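Long-range contacts in AgaA (Rhizobium radiobacter, PDB 6HLX), which binds the opine agropinic acid as the periplasmic substrate-binding protein of an ABC transporter that imports it: residues T247-F252 with N320-R325; F252-V257 with A314-P319; A260-V265 with P445-M450; N391-G396 with Q411-L416. All blocks are in the same frame, centred on the assembly; numbering follows the deposited sequence. Where two conformers were deposited one is given.

Contact 1 of 4, residues T247-F252 with N320-R325; sequences TKFEPF and NGFEVR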
loop_
_atom_site.group_PDB
_atom_site.type_symbol
_atom_site.label_atom_id
_atom_site.label_comp_id
_atom_site.label_asym_id
_atom_site.label_seq_id
_atom_site.Cartn_x
_atom_site.Cartn_y
_atom_site.Cartn_z
ATOM N N THR A 247 -0.023 -12.825 -16.277
ATOM C CA THR A 247 0.775 -13.336 -17.397
ATOM C C THR A 247 0.393 -14.766 -17.839
ATOM O O THR A 247 0.929 -15.245 -18.861
ATOM C CB THR A 247 2.273 -13.193 -17.140
ATOM O OG1 THR A 247 2.662 -14.108 -16.126
ATOM C CG2 THR A 247 2.697 -11.753 -16.822
ATOM N N LYS A 248 -0.567 -15.419 -17.146
ATOM C CA LYS A 248 -1.115 -16.720 -17.598
ATOM C C LYS A 248 -2.192 -16.498 -18.671
ATOM O O LYS A 248 -2.551 -17.439 -19.390
ATOM C CB LYS A 248 -1.624 -17.589 -16.439
ATOM C CG LYS A 248 -0.483 -18.262 -15.697
ATOM C CD LYS A 248 -0.951 -19.300 -14.692
ATOM C CE LYS A 248 0.209 -20.165 -14.249
ATOM N NZ LYS A 248 -0.185 -21.114 -13.174
ATOM N N PHE A 249 -2.662 -15.236 -18.827
ATOM C CA PHE A 249 -3.592 -14.882 -19.906
ATOM C C PHE A 249 -2.658 -14.698 -21.095
ATOM O O PHE A 249 -1.847 -13.764 -21.109
ATOM C CB PHE A 249 -4.401 -13.609 -19.578
ATOM C CG PHE A 249 -5.399 -13.222 -20.651
ATOM C CD1 PHE A 249 -6.563 -13.960 -20.844
ATOM C CD2 PHE A 249 -5.183 -12.110 -21.455
ATOM C CE1 PHE A 249 -7.485 -13.596 -21.835
ATOM C CE2 PHE A 249 -6.104 -11.744 -22.443
ATOM C CZ PHE A 249 -7.247 -12.489 -22.629
ATOM N N GLU A 250 -2.695 -15.651 -22.045
ATOM C CA GLU A 250 -1.740 -15.739 -23.154
ATOM C C GLU A 250 -1.332 -14.370 -23.790
ATOM O O GLU A 250 -0.129 -14.109 -23.792
ATOM C CB GLU A 250 -2.187 -16.745 -24.219
ATOM C CG GLU A 250 -1.078 -17.043 -25.219
ATOM C CD GLU A 250 -1.115 -18.384 -25.929
ATOM O OE1 GLU A 250 -2.112 -19.127 -25.779
ATOM O OE2 GLU A 250 -0.132 -18.691 -26.641
ATOM N N PRO A 251 -2.229 -13.473 -24.271
ATOM C CA PRO A 251 -1.746 -12.187 -24.828
ATOM C C PRO A 251 -0.855 -11.380 -23.860
ATOM O O PRO A 251 0.126 -10.767 -24.282
ATOM C CB PRO A 251 -3.054 -11.432 -25.132
ATOM C CG PRO A 251 -4.044 -12.513 -25.397
ATOM C CD PRO A 251 -3.700 -13.586 -24.411
ATOM N N PHE A 252 -1.153 -11.447 -22.553
ATOM C CA PHE A 252 -0.408 -10.698 -21.525
ATOM C C PHE A 252 0.922 -11.328 -21.122
ATOM O O PHE A 252 1.596 -10.797 -20.248
ATOM C CB PHE A 252 -1.297 -10.458 -20.295
ATOM C CG PHE A 252 -2.478 -9.563 -20.564
ATOM C CD1 PHE A 252 -2.469 -8.666 -21.630
ATOM C CD2 PHE A 252 -3.567 -9.552 -19.703
ATOM C CE1 PHE A 252 -3.569 -7.845 -21.882
ATOM C CE2 PHE A 252 -4.648 -8.706 -19.935
ATOM C CZ PHE A 252 -4.638 -7.850 -21.011
ATOM N N ASN A 320 -6.209 -8.825 -35.340
ATOM C CA ASN A 320 -7.613 -8.488 -35.116
ATOM C C ASN A 320 -7.904 -8.249 -33.640
ATOM O O ASN A 320 -9.068 -8.181 -33.263
ATOM C CB ASN A 320 -8.508 -9.603 -35.667
ATOM C CG ASN A 320 -8.263 -9.878 -37.132
ATOM O OD1 ASN A 320 -7.970 -11.009 -37.536
ATOM N ND2 ASN A 320 -8.352 -8.839 -37.950
ATOM N N GLY A 321 -6.854 -8.117 -32.826
ATOM C CA GLY A 321 -6.987 -7.901 -31.389
ATOM C C GLY A 321 -7.456 -9.150 -30.675
ATOM O O GLY A 321 -7.200 -10.268 -31.140
ATOM N N PHE A 322 -8.159 -8.975 -29.541
ATOM C CA PHE A 322 -8.664 -10.091 -28.738
ATOM C C PHE A 322 -9.687 -9.579 -27.740
ATOM O O PHE A 322 -9.808 -8.360 -27.556
ATOM C CB PHE A 322 -7.506 -10.819 -27.990
ATOM C CG PHE A 322 -6.611 -9.927 -27.146
ATOM C CD1 PHE A 322 -6.952 -9.613 -25.833
ATOM C CD2 PHE A 322 -5.428 -9.409 -27.666
ATOM C CE1 PHE A 322 -6.124 -8.786 -25.048
ATOM C CE2 PHE A 322 -4.607 -8.580 -26.891
ATOM C CZ PHE A 322 -4.961 -8.269 -25.587
ATOM N N GLU A 323 -10.381 -10.508 -27.060
ATOM C CA GLU A 323 -11.350 -10.168 -26.014
ATOM C C GLU A 323 -10.681 -10.381 -24.655
ATOM O O GLU A 323 -9.903 -11.325 -24.481
ATOM C CB GLU A 323 -12.602 -11.047 -26.124
ATOM C CG GLU A 323 -13.310 -10.947 -27.469
ATOM C CD GLU A 323 -14.579 -11.764 -27.638
ATOM O OE1 GLU A 323 -15.350 -11.457 -28.576
ATOM O OE2 GLU A 323 -14.805 -12.709 -26.844
ATOM N N VAL A 324 -10.984 -9.507 -23.675
ATOM C CA VAL A 324 -10.377 -9.607 -22.357
ATOM C C VAL A 324 -11.300 -8.960 -21.330
ATOM O O VAL A 324 -12.114 -8.117 -21.691
ATOM C CB VAL A 324 -8.954 -8.949 -22.360
ATOM C CG1 VAL A 324 -9.023 -7.455 -22.655
ATOM C CG2 VAL A 324 -8.172 -9.220 -21.074
ATOM N N ARG A 325 -11.124 -9.307 -20.060
ATOM C CA ARG A 325 -11.880 -8.695 -18.981
ATOM C C ARG A 325 -10.940 -7.878 -18.111
ATOM O O ARG A 325 -9.858 -8.356 -17.774
ATOM C CB ARG A 325 -12.579 -9.758 -18.124
ATOM C CG ARG A 325 -13.561 -10.643 -18.913
ATOM C CD ARG A 325 -14.552 -11.330 -17.989
ATOM N NE ARG A 325 -15.534 -10.388 -17.446
ATOM C CZ ARG A 325 -16.709 -10.111 -18.007
ATOM N NH1 ARG A 325 -17.070 -10.702 -19.141
ATOM N NH2 ARG A 325 -17.533 -9.239 -17.438
#

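Contact 2 of 4, residues F252-V257 with A314-P319; sequences FSKPEV and AKAGYP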
loop_
_atom_site.group_PDB
_atom_site.type_symbol
_atom_site.label_atom_id
_atom_site.label_comp_id
_atom_site.label_asym_id
_atom_site.label_seq_id
_atom_site.Cartn_x
_atom_site.Cartn_y
_atom_site.Cartn_z
ATOM N N PHE A 252 -1.153 -11.447 -22.553
ATOM C CA PHE A 252 -0.408 -10.698 -21.525
ATOM C C PHE A 252 0.922 -11.328 -21.122
ATOM O O PHE A 252 1.596 -10.797 -20.248
ATOM C CB PHE A 252 -1.297 -10.458 -20.295
ATOM C CG PHE A 252 -2.478 -9.563 -20.564
ATOM C CD1 PHE A 252 -2.469 -8.666 -21.630
ATOM C CD2 PHE A 252 -3.567 -9.552 -19.703
ATOM C CE1 PHE A 252 -3.569 -7.845 -21.882
ATOM C CE2 PHE A 252 -4.648 -8.706 -19.935
ATOM C CZ PHE A 252 -4.638 -7.850 -21.011
ATOM N N SER A 253 1.280 -12.475 -21.715
ATOM C CA SER A 253 2.582 -13.092 -21.459
ATOM C C SER A 253 3.599 -12.448 -22.403
ATOM O O SER A 253 4.790 -12.737 -22.304
ATOM C CB SER A 253 2.525 -14.591 -21.739
ATOM O OG SER A 253 2.396 -14.863 -23.124
ATOM N N LYS A 254 3.115 -11.603 -23.344
ATOM C CA LYS A 254 3.942 -10.993 -24.382
ATOM C C LYS A 254 4.324 -9.542 -24.118
ATOM O O LYS A 254 3.437 -8.690 -24.083
ATOM C CB LYS A 254 3.273 -11.127 -25.767
ATOM C CG LYS A 254 3.020 -12.578 -26.157
ATOM C CD LYS A 254 2.114 -12.711 -27.358
ATOM C CE LYS A 254 1.709 -14.150 -27.619
ATOM N NZ LYS A 254 2.872 -15.025 -27.935
ATOM N N PRO A 255 5.629 -9.214 -23.995
ATOM C CA PRO A 255 6.017 -7.797 -23.819
ATOM C C PRO A 255 5.440 -6.852 -24.888
ATOM O O PRO A 255 5.101 -5.716 -24.552
ATOM C CB PRO A 255 7.553 -7.851 -23.873
ATOM C CG PRO A 255 7.877 -9.222 -23.331
ATOM C CD PRO A 255 6.824 -10.091 -23.984
ATOM N N GLU A 256 5.328 -7.306 -26.162
ATOM C CA GLU A 256 4.777 -6.468 -27.238
ATOM C C GLU A 256 3.308 -6.094 -27.008
ATOM O O GLU A 256 2.889 -5.003 -27.407
ATOM C CB GLU A 256 4.962 -7.128 -28.609
ATOM C CG GLU A 256 6.411 -7.185 -29.072
ATOM C CD GLU A 256 6.672 -8.005 -30.323
ATOM O OE1 GLU A 256 7.676 -7.720 -31.013
ATOM O OE2 GLU A 256 5.883 -8.934 -30.613
ATOM N N VAL A 257 2.526 -6.987 -26.360
ATOM C CA VAL A 257 1.109 -6.709 -26.057
ATOM C C VAL A 257 1.028 -5.687 -24.910
ATOM O O VAL A 257 0.226 -4.739 -24.965
ATOM C CB VAL A 257 0.284 -7.997 -25.754
ATOM C CG1 VAL A 257 -1.099 -7.680 -25.169
ATOM C CG2 VAL A 257 0.155 -8.879 -27.004
ATOM N N ALA A 314 -0.178 -6.647 -33.968
ATOM C CA ALA A 314 -0.064 -7.439 -35.194
ATOM C C ALA A 314 1.216 -8.267 -35.166
ATOM O O ALA A 314 1.165 -9.463 -35.444
ATOM C CB ALA A 314 -0.098 -6.533 -36.419
ATOM N N LYS A 315 2.334 -7.656 -34.713
ATOM C CA LYS A 315 3.637 -8.310 -34.595
ATOM C C LYS A 315 3.594 -9.444 -33.567
ATOM O O LYS A 315 4.218 -10.484 -33.787
ATOM C CB LYS A 315 4.712 -7.275 -34.229
ATOM C CG LYS A 315 6.121 -7.640 -34.655
ATOM C CD LYS A 315 7.117 -6.591 -34.151
ATOM C CE LYS A 315 8.561 -6.972 -34.398
ATOM N NZ LYS A 315 9.033 -8.025 -33.459
ATOM N N ALA A 316 2.822 -9.251 -32.465
ATOM C CA ALA A 316 2.630 -10.215 -31.382
ATOM C C ALA A 316 1.718 -11.400 -31.774
ATOM O O ALA A 316 1.626 -12.369 -31.021
ATOM C CB ALA A 316 2.058 -9.505 -30.158
ATOM N N GLY A 317 1.058 -11.311 -32.927
ATOM C CA GLY A 317 0.170 -12.359 -33.418
ATOM C C GLY A 317 -1.313 -12.092 -33.236
ATOM O O GLY A 317 -2.117 -13.022 -33.360
ATOM N N TYR A 318 -1.691 -10.810 -32.990
ATOM C CA TYR A 318 -3.082 -10.356 -32.799
ATOM C C TYR A 318 -3.480 -9.287 -33.838
ATOM O O TYR A 318 -3.727 -8.140 -33.459
ATOM C CB TYR A 318 -3.321 -9.878 -31.336
ATOM C CG TYR A 318 -2.948 -10.945 -30.335
ATOM C CD1 TYR A 318 -3.800 -12.013 -30.077
ATOM C CD2 TYR A 318 -1.701 -10.940 -29.714
ATOM C CE1 TYR A 318 -3.426 -13.049 -29.227
ATOM C CE2 TYR A 318 -1.313 -11.974 -28.862
ATOM C CZ TYR A 318 -2.181 -13.025 -28.621
ATOM O OH TYR A 318 -1.820 -14.038 -27.770
ATOM N N PRO A 319 -3.575 -9.629 -35.152
ATOM C CA PRO A 319 -3.918 -8.597 -36.155
ATOM C C PRO A 319 -5.346 -8.068 -36.039
ATOM O O PRO A 319 -5.649 -6.991 -36.558
ATOM C CB PRO A 319 -3.678 -9.310 -37.491
ATOM C CG PRO A 319 -3.892 -10.747 -37.190
ATOM C CD PRO A 319 -3.347 -10.940 -35.799
#

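Contact 3 of 4, residues A260-V265 with P445-M450; sequences AIAYAV and PLVYFM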
loop_
_atom_site.group_PDB
_atom_site.type_symbol
_atom_site.label_atom_id
_atom_site.label_comp_id
_atom_site.label_asym_id
_atom_site.label_seq_id
_atom_site.Cartn_x
_atom_site.Cartn_y
_atom_site.Cartn_z
ATOM N N ALA A 260 2.021 -2.448 -26.334
ATOM C CA ALA A 260 0.936 -1.913 -27.185
ATOM C C ALA A 260 -0.081 -1.145 -26.328
ATOM O O ALA A 260 -0.469 -0.042 -26.690
ATOM C CB ALA A 260 0.232 -3.030 -27.953
ATOM N N ILE A 261 -0.463 -1.708 -25.173
ATOM C CA ILE A 261 -1.387 -1.065 -24.227
ATOM C C ILE A 261 -0.805 0.258 -23.690
ATOM O O ILE A 261 -1.525 1.253 -23.646
ATOM C CB ILE A 261 -1.800 -2.055 -23.133
ATOM C CG1 ILE A 261 -2.705 -3.140 -23.767
ATOM C CG2 ILE A 261 -2.525 -1.327 -21.995
ATOM C CD1 ILE A 261 -2.958 -4.338 -22.901
ATOM N N ALA A 262 0.504 0.275 -23.355
ATOM C CA ALA A 262 1.196 1.494 -22.900
ATOM C C ALA A 262 1.171 2.589 -24.002
ATOM O O ALA A 262 1.050 3.768 -23.677
ATOM C CB ALA A 262 2.628 1.171 -22.522
ATOM N N TYR A 263 1.249 2.197 -25.295
ATOM C CA TYR A 263 1.213 3.168 -26.409
ATOM C C TYR A 263 -0.215 3.601 -26.770
ATOM O O TYR A 263 -0.405 4.676 -27.362
ATOM C CB TYR A 263 1.896 2.572 -27.678
ATOM C CG TYR A 263 3.410 2.632 -27.655
ATOM C CD1 TYR A 263 4.085 3.838 -27.840
ATOM C CD2 TYR A 263 4.170 1.478 -27.490
ATOM C CE1 TYR A 263 5.479 3.894 -27.847
ATOM C CE2 TYR A 263 5.570 1.522 -27.499
ATOM C CZ TYR A 263 6.217 2.736 -27.669
ATOM O OH TYR A 263 7.586 2.800 -27.656
ATOM N N ALA A 264 -1.214 2.738 -26.503
ATOM C CA ALA A 264 -2.602 2.984 -26.906
ATOM C C ALA A 264 -3.420 3.837 -25.958
ATOM O O ALA A 264 -4.435 4.403 -26.374
ATOM C CB ALA A 264 -3.326 1.662 -27.129
ATOM N N VAL A 265 -3.059 3.862 -24.675
ATOM C CA VAL A 265 -3.889 4.580 -23.710
ATOM C C VAL A 265 -3.474 6.033 -23.580
ATOM O O VAL A 265 -2.384 6.310 -23.094
ATOM C CB VAL A 265 -3.961 3.854 -22.342
ATOM C CG1 VAL A 265 -4.862 4.620 -21.362
ATOM C CG2 VAL A 265 -4.459 2.421 -22.500
ATOM N N PRO A 445 6.275 -5.577 -17.619
ATOM C CA PRO A 445 5.311 -6.416 -16.872
ATOM C C PRO A 445 4.257 -5.550 -16.186
ATOM O O PRO A 445 3.133 -5.992 -15.995
ATOM C CB PRO A 445 6.181 -7.131 -15.841
ATOM C CG PRO A 445 7.362 -6.213 -15.639
ATOM C CD PRO A 445 7.627 -5.642 -17.008
ATOM N N LEU A 446 4.632 -4.305 -15.815
ATOM C CA LEU A 446 3.730 -3.310 -15.224
ATOM C C LEU A 446 3.665 -2.144 -16.206
ATOM O O LEU A 446 4.678 -1.787 -16.805
ATOM C CB LEU A 446 4.247 -2.779 -13.874
ATOM C CG LEU A 446 4.139 -3.652 -12.591
ATOM C CD1 LEU A 446 2.684 -4.044 -12.262
ATOM C CD2 LEU A 446 5.062 -4.850 -12.623
ATOM N N VAL A 447 2.485 -1.537 -16.334
ATOM C CA VAL A 447 2.305 -0.364 -17.194
ATOM C C VAL A 447 1.786 0.752 -16.293
ATOM O O VAL A 447 0.930 0.504 -15.420
ATOM C CB VAL A 447 1.384 -0.677 -18.398
ATOM C CG1 VAL A 447 0.808 0.600 -18.996
ATOM C CG2 VAL A 447 2.141 -1.483 -19.462
ATOM N N TYR A 448 2.318 1.989 -16.476
ATOM C CA TYR A 448 1.941 3.111 -15.608
ATOM C C TYR A 448 1.401 4.255 -16.449
ATOM O O TYR A 448 1.949 4.544 -17.519
ATOM C CB TYR A 448 3.168 3.601 -14.817
ATOM C CG TYR A 448 3.896 2.506 -14.074
ATOM C CD1 TYR A 448 4.944 1.808 -14.673
ATOM C CD2 TYR A 448 3.586 2.211 -12.745
ATOM C CE1 TYR A 448 5.621 0.795 -13.992
ATOM C CE2 TYR A 448 4.272 1.215 -12.049
ATOM C CZ TYR A 448 5.305 0.528 -12.672
ATOM O OH TYR A 448 6.000 -0.442 -12.000
ATOM N N PHE A 449 0.363 4.940 -15.933
ATOM C CA PHE A 449 -0.263 6.013 -16.697
ATOM C C PHE A 449 -0.161 7.384 -16.100
ATOM O O PHE A 449 -0.031 8.340 -16.865
ATOM C CB PHE A 449 -1.749 5.690 -16.940
ATOM C CG PHE A 449 -1.957 4.471 -17.816
ATOM C CD1 PHE A 449 -1.254 4.322 -19.008
ATOM C CD2 PHE A 449 -2.842 3.465 -17.432
ATOM C CE1 PHE A 449 -1.449 3.187 -19.820
ATOM C CE2 PHE A 449 -3.036 2.338 -18.243
ATOM C CZ PHE A 449 -2.333 2.206 -19.420
ATOM N N MET A 450 -0.261 7.511 -14.760
ATOM C CA MET A 450 -0.258 8.842 -14.160
ATOM C C MET A 450 0.058 8.830 -12.679
ATOM O O MET A 450 -0.151 7.805 -12.017
ATOM C CB MET A 450 -1.649 9.496 -14.347
ATOM C CG MET A 450 -2.769 8.728 -13.658
ATOM S SD MET A 450 -4.345 9.570 -13.654
ATOM C CE MET A 450 -4.053 10.811 -12.356
#

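Contact 4 of 4, residues N391-G396 with Q411-L416; sequences NYYYGG and QQINDL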
loop_
_atom_site.group_PDB
_atom_site.type_symbol
_atom_site.label_atom_id
_atom_site.label_comp_id
_atom_site.label_asym_id
_atom_site.label_seq_id
_atom_site.Cartn_x
_atom_site.Cartn_y
_atom_site.Cartn_z
ATOM N N ASN A 391 8.796 -5.857 -4.738
ATOM C CA ASN A 391 7.412 -6.197 -4.460
ATOM C C ASN A 391 6.563 -6.206 -5.755
ATOM O O ASN A 391 5.661 -7.032 -5.893
ATOM C CB ASN A 391 6.854 -5.241 -3.416
ATOM C CG ASN A 391 5.412 -5.484 -3.055
ATOM O OD1 ASN A 391 4.964 -6.632 -2.785
ATOM N ND2 ASN A 391 4.654 -4.412 -3.061
ATOM N N TYR A 392 6.916 -5.328 -6.723
ATOM C CA TYR A 392 6.249 -5.221 -8.022
ATOM C C TYR A 392 6.799 -6.168 -9.090
ATOM O O TYR A 392 6.033 -6.659 -9.915
ATOM C CB TYR A 392 6.381 -3.760 -8.541
ATOM C CG TYR A 392 5.402 -2.834 -7.862
ATOM C CD1 TYR A 392 5.619 -2.386 -6.554
ATOM C CD2 TYR A 392 4.249 -2.417 -8.512
ATOM C CE1 TYR A 392 4.674 -1.600 -5.895
ATOM C CE2 TYR A 392 3.305 -1.613 -7.868
ATOM C CZ TYR A 392 3.529 -1.202 -6.563
ATOM O OH TYR A 392 2.559 -0.473 -5.922
ATOM N N TYR A 393 8.134 -6.361 -9.129
ATOM C CA TYR A 393 8.817 -7.038 -10.246
ATOM C C TYR A 393 9.426 -8.405 -10.009
ATOM O O TYR A 393 9.658 -9.126 -10.985
ATOM C CB TYR A 393 9.944 -6.115 -10.761
ATOM C CG TYR A 393 9.418 -4.916 -11.524
ATOM C CD1 TYR A 393 9.035 -3.755 -10.856
ATOM C CD2 TYR A 393 9.302 -4.942 -12.914
ATOM C CE1 TYR A 393 8.517 -2.659 -11.545
ATOM C CE2 TYR A 393 8.810 -3.844 -13.618
ATOM C CZ TYR A 393 8.402 -2.710 -12.925
ATOM O OH TYR A 393 7.908 -1.622 -13.606
ATOM N N TYR A 394 9.799 -8.731 -8.762
ATOM C CA TYR A 394 10.514 -9.984 -8.503
ATOM C C TYR A 394 9.642 -11.215 -8.777
ATOM O O TYR A 394 8.422 -11.147 -8.663
ATOM C CB TYR A 394 10.966 -10.018 -7.034
ATOM C CG TYR A 394 12.134 -10.952 -6.795
ATOM C CD1 TYR A 394 13.431 -10.575 -7.129
ATOM C CD2 TYR A 394 11.938 -12.228 -6.277
ATOM C CE1 TYR A 394 14.508 -11.436 -6.933
ATOM C CE2 TYR A 394 13.011 -13.101 -6.081
ATOM C CZ TYR A 394 14.301 -12.682 -6.374
ATOM O OH TYR A 394 15.377 -13.518 -6.172
ATOM N N GLY A 395 10.286 -12.331 -9.080
ATOM C CA GLY A 395 9.613 -13.615 -9.174
ATOM C C GLY A 395 9.499 -14.170 -7.761
ATOM O O GLY A 395 8.736 -13.644 -6.940
ATOM N N GLY A 396 10.323 -15.172 -7.440
ATOM C CA GLY A 396 10.318 -15.758 -6.100
ATOM C C GLY A 396 9.249 -16.814 -5.884
ATOM O O GLY A 396 8.628 -17.291 -6.844
ATOM N N GLN A 411 14.644 -13.754 -15.056
ATOM C CA GLN A 411 15.893 -13.960 -14.330
ATOM C C GLN A 411 16.774 -12.722 -14.305
ATOM O O GLN A 411 17.350 -12.434 -13.254
ATOM C CB GLN A 411 16.662 -15.209 -14.831
ATOM C CG GLN A 411 17.627 -15.828 -13.781
ATOM C CD GLN A 411 17.138 -15.901 -12.332
ATOM O OE1 GLN A 411 15.959 -16.146 -12.018
ATOM N NE2 GLN A 411 18.051 -15.686 -11.400
ATOM N N GLN A 412 16.888 -11.981 -15.430
ATOM C CA GLN A 412 17.751 -10.779 -15.426
ATOM C C GLN A 412 17.254 -9.758 -14.407
ATOM O O GLN A 412 18.061 -9.186 -13.663
ATOM C CB GLN A 412 17.849 -10.148 -16.814
ATOM C CG GLN A 412 18.735 -10.938 -17.771
ATOM C CD GLN A 412 18.745 -10.292 -19.137
ATOM O OE1 GLN A 412 18.902 -9.073 -19.273
ATOM N NE2 GLN A 412 18.550 -11.090 -20.174
ATOM N N ILE A 413 15.926 -9.554 -14.347
ATOM C CA ILE A 413 15.325 -8.626 -13.379
ATOM C C ILE A 413 15.588 -9.126 -11.955
ATOM O O ILE A 413 15.998 -8.335 -11.110
ATOM C CB ILE A 413 13.806 -8.408 -13.675
ATOM C CG1 ILE A 413 13.637 -7.402 -14.829
ATOM C CG2 ILE A 413 13.053 -7.908 -12.421
ATOM C CD1 ILE A 413 12.209 -7.198 -15.338
ATOM N N ASN A 414 15.387 -10.441 -11.693
ATOM C CA ASN A 414 15.611 -11.006 -10.353
ATOM C C ASN A 414 17.044 -10.768 -9.887
ATOM O O ASN A 414 17.264 -10.352 -8.748
ATOM C CB ASN A 414 15.304 -12.501 -10.316
ATOM C CG ASN A 414 13.855 -12.867 -10.532
ATOM O OD1 ASN A 414 13.538 -14.023 -10.860
ATOM N ND2 ASN A 414 12.955 -11.923 -10.358
ATOM N N ASP A 415 18.007 -11.047 -10.782
ATOM C CA ASP A 415 19.436 -10.904 -10.483
ATOM C C ASP A 415 19.795 -9.470 -10.153
ATOM O O ASP A 415 20.504 -9.234 -9.172
ATOM C CB ASP A 415 20.285 -11.448 -11.646
ATOM C CG ASP A 415 20.207 -12.953 -11.772
ATOM O OD1 ASP A 415 19.777 -13.611 -10.796
ATOM O OD2 ASP A 415 20.618 -13.483 -12.830
ATOM N N LEU A 416 19.248 -8.513 -10.913
ATOM C CA LEU A 416 19.500 -7.092 -10.675
ATOM C C LEU A 416 18.871 -6.656 -9.353
ATOM O O LEU A 416 19.524 -5.963 -8.568
ATOM C CB LEU A 416 18.972 -6.221 -11.826
ATOM C CG LEU A 416 19.810 -6.256 -13.114
ATOM C CD1 LEU A 416 19.013 -5.697 -14.282
ATOM C CD2 LEU A 416 21.159 -5.515 -12.940
#

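Contact 1 of 4, residues T247-F252 with N320-R325
F249 reaches across to F322 and V324 with the far end of its ring. Its chi1 of -179° sets CG opposite the backbone N, which carries CE2 to 3.5 Å from V324 CG2. CZ of the same ring lies 3.4 Å from E323 O, a backbone oxygen met at the ring edge, near the ring plane. F322 has a different first torsion: chi1 of 53° wedges its CG between backbone N and carbonyl carbon. One face of this ring receives P251 CB, 3.8 Å from the centroid and 17° off the normal, a CH-pi contact. F252 closes the cluster obliquely, its CE1 4.0 Å from F322 CZ and its CE2 3.7 Å from V324 CG2, so that this one methyl touches both F249 and F252. The loop after strand 240-245 thereby packs against the start of strand 322-327. With carbon meeting carbon nearly throughout and no polar pair joining the segments, the contact depends on shape and apolar burial rather than on directional bonds.

Contact 2 of 4, residues F252-V257 with A314-P319
Y318 turns the edge of its ring to K254: CD of the lysine lies close to the ring plane, 3.8 Å from CE2 of the tyrosine. V257 CG2 comes to the same side chain obliquely, 3.9 Å from Y318 CD2, and also meets A316 CB at 3.7 Å. Beyond the ring edge the lysine chain carries on past the hydroxyl, with K254 CE 3.5 Å from Y318 OH, before it bends at its last torsion (chi4 -62°). The polar link is a salt bridge, seen in one of two conformers of E256: K315 NZ donates to E256 OE1 at 2.8 Å, and OE1 accepts through its syn lone pair, on the side of the other carboxylate oxygen. In this conformer the glutamate stays extended beyond CG, and the two side chains cross at about a right angle. K254 is the N-cap of helix 255-264, while G317, with positive phi, closes helix 306-315 in a Schellman motif. At the protein surface, the contact therefore joins the start of one helix to the finish of another. V257 also reaches F322 of strand 322-327, and Y318 meets F322 edge-to-face, tying both helix ends to that strand.

Contact 3 of 4, residues A260-V265 with P445-M450
V265 and F449 are brought together by their first torsions: V265 CG1 stands opposite its backbone N, and chi1 of -65° swings the F449 ring back to the helix although its CB sets off to one side. The valine then sits over one face of the ring, a CH-pi contact with CG1 4.1 Å from the centroid and 14° off the normal. Its branch point is nearer still to the rim, V265 CB lying 3.6 Å from F449 CE1. At the ring edge, near the plane, A262 CA and I261 O of the last helical turn make looser contacts, beyond 4 Å. Two residues earlier on the strand, A262 CB meets V447 CG1 at 4.0 Å, where the two backbones are nearest, 6.1 Å between CA atoms. All five touching residues are buried. Helix 260-264 and strand 446-450 run almost parallel, 9° apart, with their axes 8.8 Å apart at closest. F449 and M450 both pair with M241, a classic beta bulge in strand 446-451. Helix 255-264 thus packs lengthwise on the mixed sheet, I261 resting also on L243 and F245 of strand 240-245, while I270 of helix 267-274 touches both V265 and F449.

Contact 4 of 4, residues N391-G396 with Q411-L416
The loop that leaves helix 388-393 packs here against the first turns of helix 411-422, with Y394 and N414 at the centre, their CA atoms 5.5 Å apart. The amide group of N414 lies over one face of the Y394 ring, with the ring and amide planes 38° apart, and N414 CB is 3.6 Å from Y394 CE1. Chi1 of -157° swings the tyrosine ring across the helix backbone, where Y394 CE1 comes to 3.5 Å from N414 O. The same torsion lets the hydroxyl reach further along helix 411-422 and hydrogen-bond to D418. Y394 is the first residue to leave helical angles, so the packing lies where the chain leaves helix 388-393; R401 hydrogen-bonds to the carbonyls of both N391 and Y394, bridging the end of the helix and the residue after it. On the preceding residue the contact is apolar: I413 CG2, anti to its own backbone N, is thereby aimed at Y393, lying 4.0 Å from Y393 CB and 3.9 Å from Y393 O. Y393 sends its hydroxyl to Y448 of strand 446-451, while its ring meets F436 of helix 426-443 edge-to-face, and I413 touches the same phenylalanine.

In the fold
Contacts 1, 2 and 3 form one continuous patch. Contacts 1 and 2, their centres about 9 Å apart, share F252; contact 3, about 15 and 14 Å from them centre to centre, touches them through F252 and I261. Helix 255-264 serves contacts 2 and 3, and contacts 1 and 3 reach the same mixed sheet through strands 322-327 and 446-451, with contact 2 adjoining. Along the chain, contact 2 is nested within contact 1, contact 3 crosses both, and contact 4 is nested within contact 3. The centres of contacts 3 and 4 are about 20 Å apart, yet P445 and L446 pack against 392-393. Side chains of contacts 1, 3 and 4 come to about 12-14 Å from the bound agropinic acid.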